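Local coordinates for protein diaminopimelate decarboxylase (PDB 2QGH) that catalyses the PLP-dependent decarboxylation of diaminopimelate to L-lysine, the last step of lysine biosynthesis, at residues G83-S88 / V106-G111; H165-T170 / P319-A324; S340-V345 / K357-P362. All coordinates share one frame; numbering follows the deposited sequence.

Contact 1. Residues G83-S88 / V106-G111; sequences GADCVS and VFSGVG. With PLP (pyridoxal-5'-phosphate), chain B.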
loop_
_atom_site.group_PDB
_atom_site.type_symbol
_atom_site.label_atom_id
_atom_site.label_comp_id
_atom_site.label_asym_id
_atom_site.label_seq_id
_atom_site.Cartn_x
_atom_site.Cartn_y
_atom_site.Cartn_z
ATOM N N GLY A 83 -15.161 12.620 18.988
ATOM C CA GLY A 83 -14.480 11.554 19.689
ATOM C C GLY A 83 -13.530 10.928 18.693
ATOM O O GLY A 83 -13.356 11.457 17.599
ATOM N N ALA A 84 -12.917 9.809 19.053
ATOM C CA ALA A 84 -11.989 9.148 18.141
ATOM C C ALA A 84 -11.979 7.635 18.288
ATOM O O ALA A 84 -11.884 7.112 19.392
ATOM C CB ALA A 84 -10.578 9.693 18.350
ATOM N N ASP A 85 -12.109 6.935 17.169
ATOM C CA ASP A 85 -12.050 5.474 17.179
ATOM C C ASP A 85 -10.645 5.169 16.678
ATOM O O ASP A 85 -10.315 5.438 15.524
ATOM C CB ASP A 85 -13.097 4.876 16.242
ATOM C CG ASP A 85 -12.795 3.437 15.873
ATOM O OD1 ASP A 85 -12.492 2.630 16.782
ATOM O OD2 ASP A 85 -12.867 3.109 14.667
ATOM N N CYS A 86 -9.817 4.634 17.569
ATOM C CA CYS A 86 -8.427 4.328 17.255
ATOM C C CYS A 86 -8.148 2.835 17.202
ATOM O O CYS A 86 -8.845 2.041 17.843
ATOM C CB CYS A 86 -7.529 4.994 18.294
ATOM S SG CYS A 86 -7.795 6.790 18.401
ATOM N N VAL A 87 -7.127 2.448 16.440
ATOM C CA VAL A 87 -6.776 1.037 16.326
ATOM C C VAL A 87 -5.299 0.804 16.639
ATOM O O VAL A 87 -4.781 -0.299 16.460
ATOM C CB VAL A 87 -7.137 0.481 14.905
ATOM C CG1 VAL A 87 -6.191 1.069 13.829
ATOM C CG2 VAL A 87 -7.096 -1.036 14.914
ATOM N N SER A 88 -4.625 1.839 17.131
ATOM C CA SER A 88 -3.206 1.738 17.473
ATOM C C SER A 88 -2.793 2.860 18.409
ATOM O O SER A 88 -3.462 3.890 18.484
ATOM C CB SER A 88 -2.342 1.823 16.214
ATOM O OG SER A 88 -2.362 3.137 15.678
ATOM N N VAL A 106 -11.897 5.667 21.868
ATOM C CA VAL A 106 -12.147 4.242 22.017
ATOM C C VAL A 106 -11.066 3.510 21.219
ATOM O O VAL A 106 -10.698 3.925 20.122
ATOM C CB VAL A 106 -13.569 3.862 21.537
ATOM C CG1 VAL A 106 -14.594 4.537 22.423
ATOM C CG2 VAL A 106 -13.776 4.279 20.097
ATOM N N PHE A 107 -10.559 2.422 21.789
ATOM C CA PHE A 107 -9.469 1.654 21.191
ATOM C C PHE A 107 -9.883 0.242 20.783
ATOM O O PHE A 107 -10.123 -0.614 21.631
ATOM C CB PHE A 107 -8.324 1.614 22.214
ATOM C CG PHE A 107 -7.039 1.020 21.711
ATOM C CD1 PHE A 107 -6.851 0.710 20.363
ATOM C CD2 PHE A 107 -5.994 0.794 22.603
ATOM C CE1 PHE A 107 -5.641 0.186 19.913
ATOM C CE2 PHE A 107 -4.776 0.270 22.166
ATOM C CZ PHE A 107 -4.602 -0.036 20.809
ATOM N N SER A 108 -9.978 0.018 19.475
ATOM C CA SER A 108 -10.324 -1.291 18.923
ATOM C C SER A 108 -9.037 -1.948 18.440
ATOM O O SER A 108 -7.969 -1.347 18.511
ATOM C CB SER A 108 -11.290 -1.145 17.743
ATOM O OG SER A 108 -12.637 -1.046 18.187
ATOM N N GLY A 109 -9.135 -3.176 17.951
ATOM C CA GLY A 109 -7.947 -3.848 17.466
ATOM C C GLY A 109 -7.808 -5.280 17.936
ATOM O O GLY A 109 -7.840 -5.573 19.139
ATOM N N VAL A 110 -7.650 -6.181 16.974
ATOM C CA VAL A 110 -7.490 -7.591 17.274
ATOM C C VAL A 110 -6.036 -7.866 17.668
ATOM O O VAL A 110 -5.728 -8.881 18.296
ATOM C CB VAL A 110 -7.866 -8.454 16.047
ATOM C CG1 VAL A 110 -6.840 -8.285 14.941
ATOM C CG2 VAL A 110 -7.977 -9.895 16.449
ATOM N N GLY A 111 -5.141 -6.950 17.317
ATOM C CA GLY A 111 -3.745 -7.160 17.644
ATOM C C GLY A 111 -3.047 -6.101 18.483
ATOM O O GLY A 111 -1.904 -5.745 18.198
HETATM N N1 PLP B . -15.027 1.171 13.393
HETATM C C2 PLP B . -14.305 -0.030 13.236
HETATM C C2A PLP B . -14.093 -0.937 14.384
HETATM C C3 PLP B . -13.755 -0.330 11.926
HETATM O O3 PLP B . -13.024 -1.483 11.717
HETATM C C4 PLP B . -13.952 0.543 10.857
HETATM C C4A PLP B . -13.578 0.000 9.522
HETATM C C5 PLP B . -14.659 1.742 11.026
HETATM C C6 PLP B . -15.234 2.048 12.319
HETATM C C5A PLP B . -14.732 2.852 10.068
HETATM O O4P PLP B . -15.714 2.557 9.101
HETATM P P PLP B . -15.998 3.470 7.992
HETATM O O1P PLP B . -14.834 4.300 7.369
HETATM O O2P PLP B . -17.100 4.444 8.602
HETATM O O3P PLP B . -16.577 2.564 6.839
HETATM O O HOH W 1 -13.739 1.145 18.709
#
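Val-106 N donates to Ala-84 O, Cys-86 N to Val-106 O at 2.8 Å, and Ser-108 N to Cys-86 O: two nearly straight bonds and a slightly bent third join neighbouring parallel strands of the eight-stranded PLP-binding barrel, the two ends of a beta-alpha-beta unit. Packing is close where Phe-107 meets the chain at Val-87. With CG anti to the backbone N (chi1 -172°), Phe-107 lies along the partner chain and sets CE1 3.3 Å from Val-87 C, the edge of the ring meeting the carbonyl group of Val-87; a flat ring suits this slot beneath helices 89-97 and 114-122. Beyond the strands, Val-87 CG2 rests 3.9 Å from Gly-109 CA, where the lack of a side chain leaves room for the methyl. On the other face Val-106 CG2 packs 3.6 Å from Asp-85 CA. The looser part is the Asp-85 and Ser-108 end, on the buried cofactor side, where one water donates to Asp-85 OD1 (2.7 Å) and accepts from Ser-108 OG, bridging side chains too far apart to bond directly. Asp-85 OD2 is anchored by a salt bridge to Lys-66 and stands 3.2 Å from PLP N1; the negative charge so fixed would probably be felt by the cofactor ring.

Contact 2. Residues H165-T170 / P319-A324; sequences HPYIST and PSLYHA. With LYS (lysine), chain C.
Tyr-322 turns the edge of its ring to the face of His-165 in a T-shaped pair, the planes at 89° and the centroids 5.7 Å apart. The imidazole is held from its own segment: Tyr-167 N donates to His-165 ND1 at 2.9 Å, within the ring plane, which fixes the ring's rotation. On the same imidazole, CD2 lies 3.3 Å from Tyr-322 O. Tyr-167 brings its CB, in plane, to the rim of the Tyr-322 ring, 3.7 Å from CE1, and its side chain crosses that of Leu-321 at about a right angle, CE1 being 4.0 Å from Leu-321 CD2. Ile-168 CG2, anti to the carbonyl carbon, lies 3.9 Å from Tyr-322 CE1 and 3.5 Å from CA of the bound lysine. One methyl on the beta carbon, held close to the backbone, thus touches both, and Ile-168 and Tyr-322 wall the lysine pocket. The lysine's carboxylate end lies by the Tyr-322 ring, OXT over one face toward the rim, and its alpha-amino N donates to Tyr-322 OH at 3.0 Å; Glu-350 of the second subunit also bonds this hydroxyl. The contact joins the loop between barrel strand 150-155 and helix 181-193 to the end of helix 318-322, at the subunit interface, where Tyr-167 OH bonds Ser-320 O of the second subunit.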
loop_
_atom_site.group_PDB
_atom_site.type_symbol
_atom_site.label_atom_id
_atom_site.label_comp_id
_atom_site.label_asym_id
_atom_site.label_seq_id
_atom_site.Cartn_x
_atom_site.Cartn_y
_atom_site.Cartn_z
ATOM N N HIS A 165 -17.592 -5.325 -0.138
ATOM C CA HIS A 165 -16.408 -5.966 -0.706
ATOM C C HIS A 165 -15.836 -6.892 0.375
ATOM O O HIS A 165 -15.760 -6.521 1.547
ATOM C CB HIS A 165 -15.370 -4.906 -1.116
ATOM C CG HIS A 165 -14.188 -5.463 -1.853
ATOM N ND1 HIS A 165 -13.302 -6.354 -1.281
ATOM C CD2 HIS A 165 -13.748 -5.255 -3.117
ATOM C CE1 HIS A 165 -12.370 -6.672 -2.162
ATOM N NE2 HIS A 165 -12.617 -6.018 -3.284
ATOM N N PRO A 166 -15.441 -8.117 -0.006
ATOM C CA PRO A 166 -14.891 -9.049 0.985
ATOM C C PRO A 166 -13.773 -8.479 1.866
ATOM O O PRO A 166 -13.705 -8.789 3.058
ATOM C CB PRO A 166 -14.425 -10.233 0.127
ATOM C CG PRO A 166 -14.164 -9.609 -1.227
ATOM C CD PRO A 166 -15.332 -8.672 -1.368
ATOM N N TYR A 167 -12.913 -7.641 1.289
ATOM C CA TYR A 167 -11.798 -7.057 2.039
ATOM C C TYR A 167 -12.193 -6.091 3.154
ATOM O O TYR A 167 -11.445 -5.905 4.114
ATOM C CB TYR A 167 -10.821 -6.354 1.089
ATOM C CG TYR A 167 -9.888 -7.287 0.343
ATOM C CD1 TYR A 167 -8.884 -6.780 -0.482
ATOM C CD2 TYR A 167 -10.012 -8.678 0.450
ATOM C CE1 TYR A 167 -8.030 -7.625 -1.187
ATOM C CE2 TYR A 167 -9.160 -9.535 -0.255
ATOM C CZ TYR A 167 -8.173 -8.998 -1.071
ATOM O OH TYR A 167 -7.334 -9.824 -1.784
ATOM N N ILE A 168 -13.358 -5.470 3.020
ATOM C CA ILE A 168 -13.836 -4.532 4.026
ATOM C C ILE A 168 -15.151 -5.012 4.647
ATOM O O ILE A 168 -15.906 -4.228 5.218
ATOM C CB ILE A 168 -14.043 -3.127 3.422
ATOM C CG1 ILE A 168 -15.125 -3.181 2.339
ATOM C CG2 ILE A 168 -12.728 -2.612 2.839
ATOM C CD1 ILE A 168 -15.535 -1.828 1.811
ATOM N N SER A 169 -15.426 -6.305 4.505
ATOM C CA SER A 169 -16.620 -6.906 5.082
ATOM C C SER A 169 -16.070 -7.603 6.321
ATOM O O SER A 169 -15.177 -8.443 6.215
ATOM C CB SER A 169 -17.226 -7.923 4.121
ATOM O OG SER A 169 -18.514 -8.316 4.552
ATOM N N THR A 170 -16.593 -7.264 7.494
ATOM C CA THR A 170 -16.056 -7.835 8.722
ATOM C C THR A 170 -17.056 -8.458 9.698
ATOM O O THR A 170 -16.668 -8.887 10.788
ATOM C CB THR A 170 -15.237 -6.748 9.479
ATOM O OG1 THR A 170 -16.094 -5.654 9.824
ATOM C CG2 THR A 170 -14.121 -6.208 8.598
ATOM N N PRO A 319 -8.220 1.806 -5.982
ATOM C CA PRO A 319 -8.542 1.114 -7.235
ATOM C C PRO A 319 -7.945 -0.284 -7.356
ATOM O O PRO A 319 -8.646 -1.241 -7.681
ATOM C CB PRO A 319 -8.006 2.064 -8.303
ATOM C CG PRO A 319 -8.143 3.394 -7.659
ATOM C CD PRO A 319 -7.640 3.130 -6.260
ATOM N N SER A 320 -6.650 -0.412 -7.094
ATOM C CA SER A 320 -5.993 -1.713 -7.209
ATOM C C SER A 320 -6.358 -2.691 -6.086
ATOM O O SER A 320 -6.600 -3.874 -6.333
ATOM C CB SER A 320 -4.471 -1.519 -7.274
ATOM O OG SER A 320 -4.015 -0.631 -6.259
ATOM N N LEU A 321 -6.411 -2.195 -4.856
ATOM C CA LEU A 321 -6.738 -3.037 -3.707
ATOM C C LEU A 321 -8.184 -3.514 -3.664
ATOM O O LEU A 321 -8.453 -4.656 -3.298
ATOM C CB LEU A 321 -6.445 -2.301 -2.396
ATOM C CG LEU A 321 -5.502 -2.928 -1.365
ATOM C CD1 LEU A 321 -5.819 -2.304 -0.021
ATOM C CD2 LEU A 321 -5.659 -4.439 -1.285
ATOM N N TYR A 322 -9.121 -2.650 -4.030
ATOM C CA TYR A 322 -10.528 -3.031 -3.966
ATOM C C TYR A 322 -11.280 -2.924 -5.283
ATOM O O TYR A 322 -12.495 -3.118 -5.311
ATOM C CB TYR A 322 -11.242 -2.160 -2.928
ATOM C CG TYR A 322 -10.464 -1.999 -1.645
ATOM C CD1 TYR A 322 -10.392 -3.031 -0.712
ATOM C CD2 TYR A 322 -9.774 -0.821 -1.378
ATOM C CE1 TYR A 322 -9.653 -2.893 0.458
ATOM C CE2 TYR A 322 -9.029 -0.671 -0.213
ATOM C CZ TYR A 322 -8.974 -1.711 0.701
ATOM O OH TYR A 322 -8.235 -1.556 1.847
ATOM N N HIS A 323 -10.569 -2.629 -6.369
ATOM C CA HIS A 323 -11.209 -2.460 -7.670
ATOM C C HIS A 323 -12.215 -1.316 -7.550
ATOM O O HIS A 323 -13.268 -1.331 -8.188
ATOM C CB HIS A 323 -11.939 -3.734 -8.104
ATOM C CG HIS A 323 -11.027 -4.884 -8.403
ATOM N ND1 HIS A 323 -10.375 -5.596 -7.417
ATOM C CD2 HIS A 323 -10.644 -5.434 -9.580
ATOM C CE1 HIS A 323 -9.629 -6.533 -7.975
ATOM N NE2 HIS A 323 -9.773 -6.456 -9.286
ATOM N N ALA A 324 -11.886 -0.329 -6.722
ATOM C CA ALA A 324 -12.766 0.816 -6.510
ATOM C C ALA A 324 -12.687 1.821 -7.655
ATOM O O ALA A 324 -11.629 2.043 -8.246
ATOM C CB ALA A 324 -12.423 1.497 -5.201
HETATM N N LYS C . -9.338 0.553 3.667
HETATM C CA LYS C . -10.722 0.206 3.216
HETATM C C LYS C . -11.112 1.047 2.000
HETATM O O LYS C . -10.201 1.680 1.429
HETATM C CB LYS C . -11.718 0.432 4.367
HETATM C CG LYS C . -11.497 -0.506 5.545
HETATM C CD LYS C . -12.222 -0.055 6.799
HETATM C CE LYS C . -11.972 -1.050 7.930
HETATM N NZ LYS C . -12.497 -0.624 9.272
HETATM O OXT LYS C . -12.307 1.065 1.631
#

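Contact 3. Residues S340-V345 / K357-P362; sequences SPCDVV and KDAHLP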
loop_
_atom_site.group_PDB
_atom_site.type_symbol
_atom_site.label_atom_id
_atom_site.label_comp_id
_atom_site.label_asym_id
_atom_site.label_seq_id
_atom_site.Cartn_x
_atom_site.Cartn_y
_atom_site.Cartn_z
ATOM N N SER A 340 -13.464 10.889 -25.509
ATOM C CA SER A 340 -13.312 9.504 -25.948
ATOM C C SER A 340 -12.925 8.560 -24.806
ATOM O O SER A 340 -12.649 8.996 -23.689
ATOM C CB SER A 340 -12.268 9.424 -27.072
ATOM O OG SER A 340 -11.031 10.006 -26.696
ATOM N N PRO A 341 -12.937 7.243 -25.066
ATOM C CA PRO A 341 -12.572 6.278 -24.025
ATOM C C PRO A 341 -11.060 6.243 -23.777
ATOM O O PRO A 341 -10.270 6.264 -24.725
ATOM C CB PRO A 341 -13.112 4.958 -24.576
ATOM C CG PRO A 341 -13.022 5.145 -26.063
ATOM C CD PRO A 341 -13.516 6.561 -26.238
ATOM N N CYS A 342 -10.666 6.186 -22.504
ATOM C CA CYS A 342 -9.249 6.159 -22.137
ATOM C C CYS A 342 -9.009 5.629 -20.729
ATOM O O CYS A 342 -9.854 5.776 -19.849
ATOM C CB CYS A 342 -8.664 7.567 -22.210
ATOM S SG CYS A 342 -9.236 8.650 -20.876
ATOM N N ASP A 343 -7.845 5.017 -20.526
ATOM C CA ASP A 343 -7.451 4.503 -19.219
ATOM C C ASP A 343 -6.603 5.576 -18.554
ATOM O O ASP A 343 -5.587 5.995 -19.103
ATOM C CB ASP A 343 -6.613 3.231 -19.354
ATOM C CG ASP A 343 -7.442 2.022 -19.710
ATOM O OD1 ASP A 343 -6.890 0.902 -19.682
ATOM O OD2 ASP A 343 -8.641 2.188 -20.015
ATOM N N VAL A 344 -7.028 6.036 -17.384
ATOM C CA VAL A 344 -6.284 7.055 -16.650
ATOM C C VAL A 344 -5.273 6.293 -15.791
ATOM O O VAL A 344 -5.653 5.556 -14.882
ATOM C CB VAL A 344 -7.236 7.881 -15.777
ATOM C CG1 VAL A 344 -6.509 9.072 -15.175
ATOM C CG2 VAL A 344 -8.418 8.346 -16.627
ATOM N N VAL A 345 -3.988 6.464 -16.099
ATOM C CA VAL A 345 -2.930 5.747 -15.398
ATOM C C VAL A 345 -1.853 6.615 -14.766
ATOM O O VAL A 345 -1.642 7.765 -15.162
ATOM C CB VAL A 345 -2.240 4.740 -16.349
ATOM C CG1 VAL A 345 -3.290 3.884 -17.048
ATOM C CG2 VAL A 345 -1.393 5.481 -17.376
ATOM N N LYS A 357 -10.395 2.568 -15.678
ATOM C CA LYS A 357 -10.389 1.896 -16.973
ATOM C C LYS A 357 -11.513 2.462 -17.825
ATOM O O LYS A 357 -12.524 2.924 -17.299
ATOM C CB LYS A 357 -10.602 0.389 -16.822
ATOM C CG LYS A 357 -9.329 -0.432 -16.758
ATOM C CD LYS A 357 -9.653 -1.915 -16.834
ATOM C CE LYS A 357 -8.427 -2.777 -16.590
ATOM N NZ LYS A 357 -8.803 -4.221 -16.506
ATOM N N ASP A 358 -11.339 2.414 -19.140
ATOM C CA ASP A 358 -12.343 2.920 -20.070
ATOM C C ASP A 358 -13.131 4.112 -19.545
ATOM O O ASP A 358 -14.359 4.053 -19.440
ATOM C CB ASP A 358 -13.324 1.814 -20.467
ATOM C CG ASP A 358 -12.755 0.879 -21.507
ATOM O OD1 ASP A 358 -12.233 1.376 -22.530
ATOM O OD2 ASP A 358 -12.836 -0.353 -21.307
ATOM N N ALA A 359 -12.420 5.182 -19.203
ATOM C CA ALA A 359 -13.058 6.406 -18.731
ATOM C C ALA A 359 -13.337 7.218 -19.983
ATOM O O ALA A 359 -12.832 6.900 -21.054
ATOM C CB ALA A 359 -12.127 7.176 -17.807
ATOM N N HIS A 360 -14.130 8.269 -19.856
ATOM C CA HIS A 360 -14.454 9.092 -21.010
ATOM C C HIS A 360 -14.107 10.546 -20.732
ATOM O O HIS A 360 -14.758 11.211 -19.924
ATOM C CB HIS A 360 -15.938 8.923 -21.348
ATOM C CG HIS A 360 -16.319 7.507 -21.654
ATOM N ND1 HIS A 360 -15.863 6.841 -22.772
ATOM C CD2 HIS A 360 -17.044 6.606 -20.950
ATOM C CE1 HIS A 360 -16.287 5.589 -22.742
ATOM N NE2 HIS A 360 -17.004 5.420 -21.646
ATOM N N LEU A 361 -13.070 11.037 -21.404
ATOM C CA LEU A 361 -12.629 12.409 -21.200
ATOM C C LEU A 361 -12.254 13.109 -22.498
ATOM O O LEU A 361 -11.968 12.469 -23.508
ATOM C CB LEU A 361 -11.417 12.430 -20.262
ATOM C CG LEU A 361 -11.549 11.793 -18.876
ATOM C CD1 LEU A 361 -10.216 11.898 -18.149
ATOM C CD2 LEU A 361 -12.652 12.489 -18.082
ATOM N N PRO A 362 -12.262 14.448 -22.488
ATOM C CA PRO A 362 -11.900 15.191 -23.697
ATOM C C PRO A 362 -10.403 15.012 -23.901
ATOM O O PRO A 362 -9.697 14.601 -22.972
ATOM C CB PRO A 362 -12.263 16.625 -23.339
ATOM C CG PRO A 362 -12.015 16.666 -21.860
ATOM C CD PRO A 362 -12.624 15.364 -21.394
#
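Ser-340 to Cys-342 pair with Ala-359 to Leu-361 in a beta hairpin, antiparallel in register though the two strand axes are strongly skewed, at 119°. Ser-340 and Leu-361 bond through both backbone amides, as do Cys-342 and Ala-359, while Pro-341 sits opposite His-360 in the non-hydrogen-bonded pair between them, a site where proline's missing N-H costs the hairpin nothing. On the face carrying Cys-342 and Leu-361, Ala-359 is the small bump: its CB fits 3.4 Å from Cys-342 O and 4.1 Å from Val-344 CG2. Leu-361 CD1 lies loosely in the dip between Cys-342 SG (4.4 Å) and Val-344 CG2 (4.3 Å), and Ile-328 of strand 328-330 packs on both Val-344 and Leu-361. On the exposed face the proline ring is the bump, Pro-341 CB lying 3.7 Å from His-360 CE1 where the imidazole, with CG anti to its carbonyl carbon (chi1 -59°), leans across it. Beyond Cys-342 the partner chain turns a corner, and the aliphatic stem of Lys-357 runs alongside Asp-343, the two pointing the same way. Asp-343 holds this corner through one bond: its OD2 accepts from Asp-358 N at 2.8 Å, on the anti side of the oxygen and 32° out of the carboxylate plane.

From the N terminus, contact 1 comes first, closing a short loop around helix 89-97 and setting two neighbouring strands of the PLP barrel side by side. Contact 2 spans a far longer excursion: its loop follows strand 150-155, the chain then completes the barrel, and 319-324 returns from the other, mixed-sheet part of the fold to meet it. Contact 3 closes the shortest loop, a hairpin within that mixed sheet. The three follow in series, none nested or crossed. Contacts 1 and 2 lie about 21 Å apart between centres, on the PLP and lysine sites respectively; contact 3 is remote from contact 1, about 39 Å between centres. All three touch the second subunit.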